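Long-range contact in putative hemin ABC transport system, membrane protein (Burkholderia cenocepacia J2315, PDB 5B57), which probably forms the membrane-spanning permease subunit of an ABC importer that carries heme across the cell membrane: residues 66-78 with 96-108. Residues are numbered along the deposited sequence; the frame is centred on the assembly and turned at random.
Sequences MSVVALCVGAYRI and ARAVLLDIRAPRV. With DMU (decyl-beta-D-maltopyranoside), chain E.
R104 of helix 94-128 shows how an arginine can reach across to a backbone carbonyl near the C-terminal part of a neighbouring helix: in one of its two modelled conformers, NE (2.8 Å) and NH2 (2.6 Å) both donate to A70 O. They approach side-on with the oxygen near the guanidinium plane, NE from above the carbonyl plane and NH2 less tilted. Bends at chi2 (-38°) and chi3 turn the chain toward A70, and G74 CA lies over one guanidinium face, 3.7 Å from R104 CZ. Tight packing surrounds this provisional grip. L71 enters as a knob among L100, R104, A105 and V108, its CD2 4.2 Å from A105 CB, while V108 CG2 meets A70 CB at 3.6 Å. The loop that follows forms the looser, more exposed side: V99 CB lies over one face of the Y76 ring, toward the rim, V99 CG1 comes within 3.5 Å of Y76 CG, and A96 approaches obliquely. Buried I78 also packs on A96 and L100. On the far side of helix 94-128, D102 OD1 accepts a bond from O6 of the detergent maltoside at 2.9 Å. Segments 66-72 and 96-108 run obliquely antiparallel (136°), joined through helix 80-87, which touches A96 and L100; L343 and L347 of helix 327-352 cover A70, and W242 of helix 242-260 packs on A105.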
# COMPACT_ATOMS: atom_id res chain seq x y z
N MET A 66 -2.32 -27.31 28.33
CA MET A 66 -2.53 -27.94 27.04
C MET A 66 -1.36 -28.84 26.64
O MET A 66 -1.55 -29.99 26.22
CB MET A 66 -2.75 -26.87 25.98
CG MET A 66 -2.55 -27.42 24.61
SD MET A 66 -3.88 -26.90 23.55
CE MET A 66 -5.26 -27.76 24.30
N SER A 67 -0.13 -28.32 26.78
CA SER A 67 1.06 -29.11 26.49
C SER A 67 1.04 -30.46 27.21
O SER A 67 1.20 -31.51 26.59
CB SER A 67 2.29 -28.30 26.88
OG SER A 67 3.39 -28.71 26.16
N VAL A 68 0.85 -30.43 28.53
CA VAL A 68 0.79 -31.65 29.32
C VAL A 68 -0.28 -32.59 28.77
O VAL A 68 -0.04 -33.79 28.59
CB VAL A 68 0.54 -31.31 30.80
CG1 VAL A 68 -0.05 -32.49 31.55
CG2 VAL A 68 1.82 -30.89 31.45
N VAL A 69 -1.48 -32.07 28.48
CA VAL A 69 -2.51 -32.97 27.99
C VAL A 69 -2.13 -33.50 26.62
O VAL A 69 -2.49 -34.64 26.28
CB VAL A 69 -3.90 -32.31 28.00
CG1 VAL A 69 -3.79 -30.91 28.49
CG2 VAL A 69 -4.59 -32.37 26.62
N ALA A 70 -1.35 -32.75 25.84
CA ALA A 70 -1.00 -33.20 24.49
C ALA A 70 -0.29 -34.55 24.51
O ALA A 70 -0.48 -35.36 23.58
CB ALA A 70 -0.13 -32.17 23.79
N LEU A 71 0.52 -34.83 25.55
CA LEU A 71 1.26 -36.09 25.60
C LEU A 71 0.34 -37.29 25.80
O LEU A 71 0.68 -38.40 25.37
CB LEU A 71 2.28 -36.06 26.73
CG LEU A 71 3.47 -35.14 26.54
CD1 LEU A 71 4.02 -34.75 27.90
CD2 LEU A 71 4.54 -35.81 25.70
N CYS A 72 -0.82 -37.09 26.42
CA CYS A 72 -1.73 -38.17 26.76
C CYS A 72 -2.77 -38.48 25.70
O CYS A 72 -3.41 -39.53 25.81
CB CYS A 72 -2.44 -37.84 28.05
SG CYS A 72 -1.30 -37.40 29.32
N VAL A 73 -2.96 -37.61 24.70
CA VAL A 73 -4.04 -37.81 23.74
C VAL A 73 -3.54 -38.07 22.31
O VAL A 73 -4.31 -37.91 21.37
CB VAL A 73 -5.02 -36.63 23.76
CG1 VAL A 73 -5.93 -36.69 25.00
CG2 VAL A 73 -4.25 -35.33 23.69
N GLY A 74 -2.30 -38.50 22.10
CA GLY A 74 -1.93 -38.86 20.73
C GLY A 74 -2.49 -40.20 20.27
O GLY A 74 -3.59 -40.58 20.68
N ALA A 75 -1.76 -40.95 19.44
CA ALA A 75 -2.26 -42.28 19.06
C ALA A 75 -2.25 -43.27 20.23
O ALA A 75 -3.02 -44.24 20.20
CB ALA A 75 -1.47 -42.86 17.89
N TYR A 76 -1.39 -43.04 21.25
CA TYR A 76 -1.28 -43.86 22.47
C TYR A 76 -2.01 -43.15 23.60
O TYR A 76 -1.59 -42.07 24.03
CB TYR A 76 0.21 -44.06 22.81
CG TYR A 76 0.55 -44.82 24.10
CD1 TYR A 76 0.55 -46.20 24.12
CD2 TYR A 76 0.91 -44.15 25.27
CE1 TYR A 76 0.87 -46.91 25.29
CE2 TYR A 76 1.22 -44.85 26.45
CZ TYR A 76 1.20 -46.23 26.44
OH TYR A 76 1.50 -46.96 27.56
N ARG A 77 -3.12 -43.72 24.08
CA ARG A 77 -3.96 -43.04 25.06
C ARG A 77 -3.59 -43.46 26.48
O ARG A 77 -3.55 -44.65 26.80
CB ARG A 77 -5.45 -43.30 24.83
CG ARG A 77 -5.91 -43.10 23.41
CD ARG A 77 -5.30 -41.85 22.87
NE ARG A 77 -5.83 -41.48 21.57
CZ ARG A 77 -6.53 -40.36 21.35
NH1 ARG A 77 -6.78 -39.52 22.36
NH2 ARG A 77 -6.97 -40.09 20.13
N ILE A 78 -3.34 -42.48 27.34
CA ILE A 78 -2.88 -42.80 28.68
C ILE A 78 -3.31 -41.68 29.62
O ILE A 78 -3.23 -40.50 29.25
CB ILE A 78 -1.37 -43.04 28.69
CG1 ILE A 78 -0.89 -43.36 30.09
CG2 ILE A 78 -0.58 -41.87 28.08
CD1 ILE A 78 0.35 -44.15 30.06
N ALA A 96 5.72 -47.62 28.14
CA ALA A 96 4.97 -46.37 28.10
C ALA A 96 5.90 -45.16 28.14
O ALA A 96 5.63 -44.15 27.48
CB ALA A 96 3.97 -46.32 29.26
N ARG A 97 6.99 -45.24 28.90
CA ARG A 97 7.97 -44.16 28.87
C ARG A 97 8.58 -44.00 27.48
O ARG A 97 8.86 -42.88 27.04
CB ARG A 97 9.06 -44.43 29.91
CG ARG A 97 10.14 -43.39 29.92
CD ARG A 97 10.99 -43.45 31.18
NE ARG A 97 11.85 -42.28 31.33
CZ ARG A 97 12.98 -42.10 30.65
NH1 ARG A 97 13.39 -43.02 29.76
NH2 ARG A 97 13.71 -41.00 30.85
N ALA A 98 8.78 -45.12 26.77
CA ALA A 98 9.36 -45.08 25.43
C ALA A 98 8.41 -44.45 24.40
O ALA A 98 8.85 -43.65 23.57
CB ALA A 98 9.76 -46.49 25.00
N VAL A 99 7.13 -44.79 24.44
CA VAL A 99 6.17 -44.15 23.54
C VAL A 99 6.06 -42.65 23.85
O VAL A 99 5.98 -41.82 22.94
CB VAL A 99 4.80 -44.85 23.62
CG1 VAL A 99 3.72 -43.98 22.98
CG2 VAL A 99 4.85 -46.22 22.96
N LEU A 100 6.07 -42.28 25.13
CA LEU A 100 5.95 -40.86 25.47
C LEU A 100 7.24 -40.10 25.22
O LEU A 100 7.24 -39.08 24.54
CB LEU A 100 5.51 -40.69 26.92
CG LEU A 100 4.11 -41.19 27.26
CD1 LEU A 100 3.72 -40.82 28.69
CD2 LEU A 100 3.11 -40.63 26.29
N LEU A 101 8.36 -40.56 25.78
CA LEU A 101 9.59 -39.78 25.66
C LEU A 101 10.22 -39.87 24.27
O LEU A 101 11.06 -39.03 23.94
CB LEU A 101 10.61 -40.22 26.71
CG LEU A 101 11.60 -39.10 27.02
CD1 LEU A 101 11.34 -38.54 28.41
CD2 LEU A 101 13.02 -39.58 26.89
N ASP A 102 9.85 -40.85 23.45
CA ASP A 102 10.49 -41.02 22.15
C ASP A 102 9.60 -40.71 20.95
O ASP A 102 10.12 -40.29 19.92
CB ASP A 102 11.02 -42.45 21.98
CG ASP A 102 12.31 -42.66 22.69
OD1 ASP A 102 12.86 -41.65 23.19
OD2 ASP A 102 12.76 -43.83 22.75
N ILE A 103 8.29 -40.93 21.04
CA ILE A 103 7.39 -40.75 19.92
C ILE A 103 6.48 -39.55 20.13
O ILE A 103 6.16 -38.83 19.18
CB ILE A 103 6.56 -42.03 19.67
CG1 ILE A 103 7.39 -43.29 19.90
CG2 ILE A 103 5.93 -42.00 18.30
CD1 ILE A 103 8.53 -43.49 18.92
N ARG A 104 6.02 -39.33 21.36
CA ARG A 104 5.11 -38.21 21.56
C ARG A 104 5.87 -36.89 21.77
O ARG A 104 5.65 -35.95 20.99
CB ARG A 104 4.15 -38.48 22.73
CG ARG A 104 2.70 -38.16 22.35
CD ARG A 104 2.57 -36.93 21.46
NE ARG A 104 1.31 -36.21 21.67
CZ ARG A 104 0.41 -35.98 20.72
NH1 ARG A 104 0.63 -36.42 19.49
NH2 ARG A 104 -0.70 -35.30 20.99
N ALA A 105 6.73 -36.81 22.81
CA ALA A 105 7.44 -35.63 23.28
C ALA A 105 8.05 -34.84 22.13
O ALA A 105 7.73 -33.65 21.99
CB ALA A 105 8.50 -36.01 24.32
N PRO A 106 8.91 -35.42 21.27
CA PRO A 106 9.50 -34.59 20.20
C PRO A 106 8.46 -33.91 19.34
O PRO A 106 8.71 -32.82 18.82
CB PRO A 106 10.33 -35.60 19.38
CG PRO A 106 10.49 -36.78 20.25
CD PRO A 106 9.21 -36.84 21.05
N ARG A 107 7.29 -34.51 19.19
CA ARG A 107 6.25 -33.89 18.39
C ARG A 107 5.60 -32.75 19.16
O ARG A 107 5.35 -31.68 18.60
CB ARG A 107 5.22 -34.94 17.99
CG ARG A 107 4.03 -34.37 17.32
CD ARG A 107 3.46 -35.31 16.30
NE ARG A 107 2.21 -34.77 15.79
CZ ARG A 107 1.48 -35.37 14.87
NH1 ARG A 107 1.88 -36.52 14.36
NH2 ARG A 107 0.35 -34.81 14.45
N VAL A 108 5.35 -32.94 20.45
CA VAL A 108 4.78 -31.85 21.24
C VAL A 108 5.77 -30.70 21.35
O VAL A 108 5.41 -29.54 21.16
CB VAL A 108 4.33 -32.34 22.62
CG1 VAL A 108 4.02 -31.15 23.47
CG2 VAL A 108 3.10 -33.22 22.49
C1 DMU E . 18.68 -33.03 23.28
C2 DMU E . 18.54 -34.51 23.03
C3 DMU E . 17.83 -35.18 24.22
C4 DMU E . 16.50 -34.44 24.55
O5 DMU E . 16.74 -33.02 24.71
C6 DMU E . 17.30 -32.44 23.51
O7 DMU E . 17.57 -36.55 23.92
O16 DMU E . 17.43 -31.03 23.66
C18 DMU E . 16.43 -30.34 22.90
C19 DMU E . 15.60 -29.48 23.85
C22 DMU E . 14.40 -28.89 23.13
C25 DMU E . 13.83 -27.71 23.92
C28 DMU E . 13.59 -26.50 23.01
C31 DMU E . 14.16 -25.22 23.62
C34 DMU E . 13.14 -24.07 23.55
C37 DMU E . 13.84 -22.70 23.44
C40 DMU E . 12.88 -21.63 22.88
C43 DMU E . 12.17 -20.89 24.00
O49 DMU E . 19.30 -32.41 22.15
O55 DMU E . 19.83 -35.11 22.82
C57 DMU E . 15.85 -34.99 25.83
O61 DMU E . 15.27 -36.28 25.57
C5 DMU E . 19.24 -38.31 24.22
C7 DMU E . 18.80 -39.25 23.11
C8 DMU E . 17.57 -40.05 23.51
C9 DMU E . 16.48 -39.14 24.05
O1 DMU E . 16.98 -38.42 25.18
C10 DMU E . 18.05 -37.53 24.83
O2 DMU E . 17.06 -40.77 22.37
O3 DMU E . 20.22 -37.38 23.71
O4 DMU E . 19.88 -40.16 22.81
C11 DMU E . 15.26 -39.94 24.45
O6 DMU E . 15.55 -41.35 24.32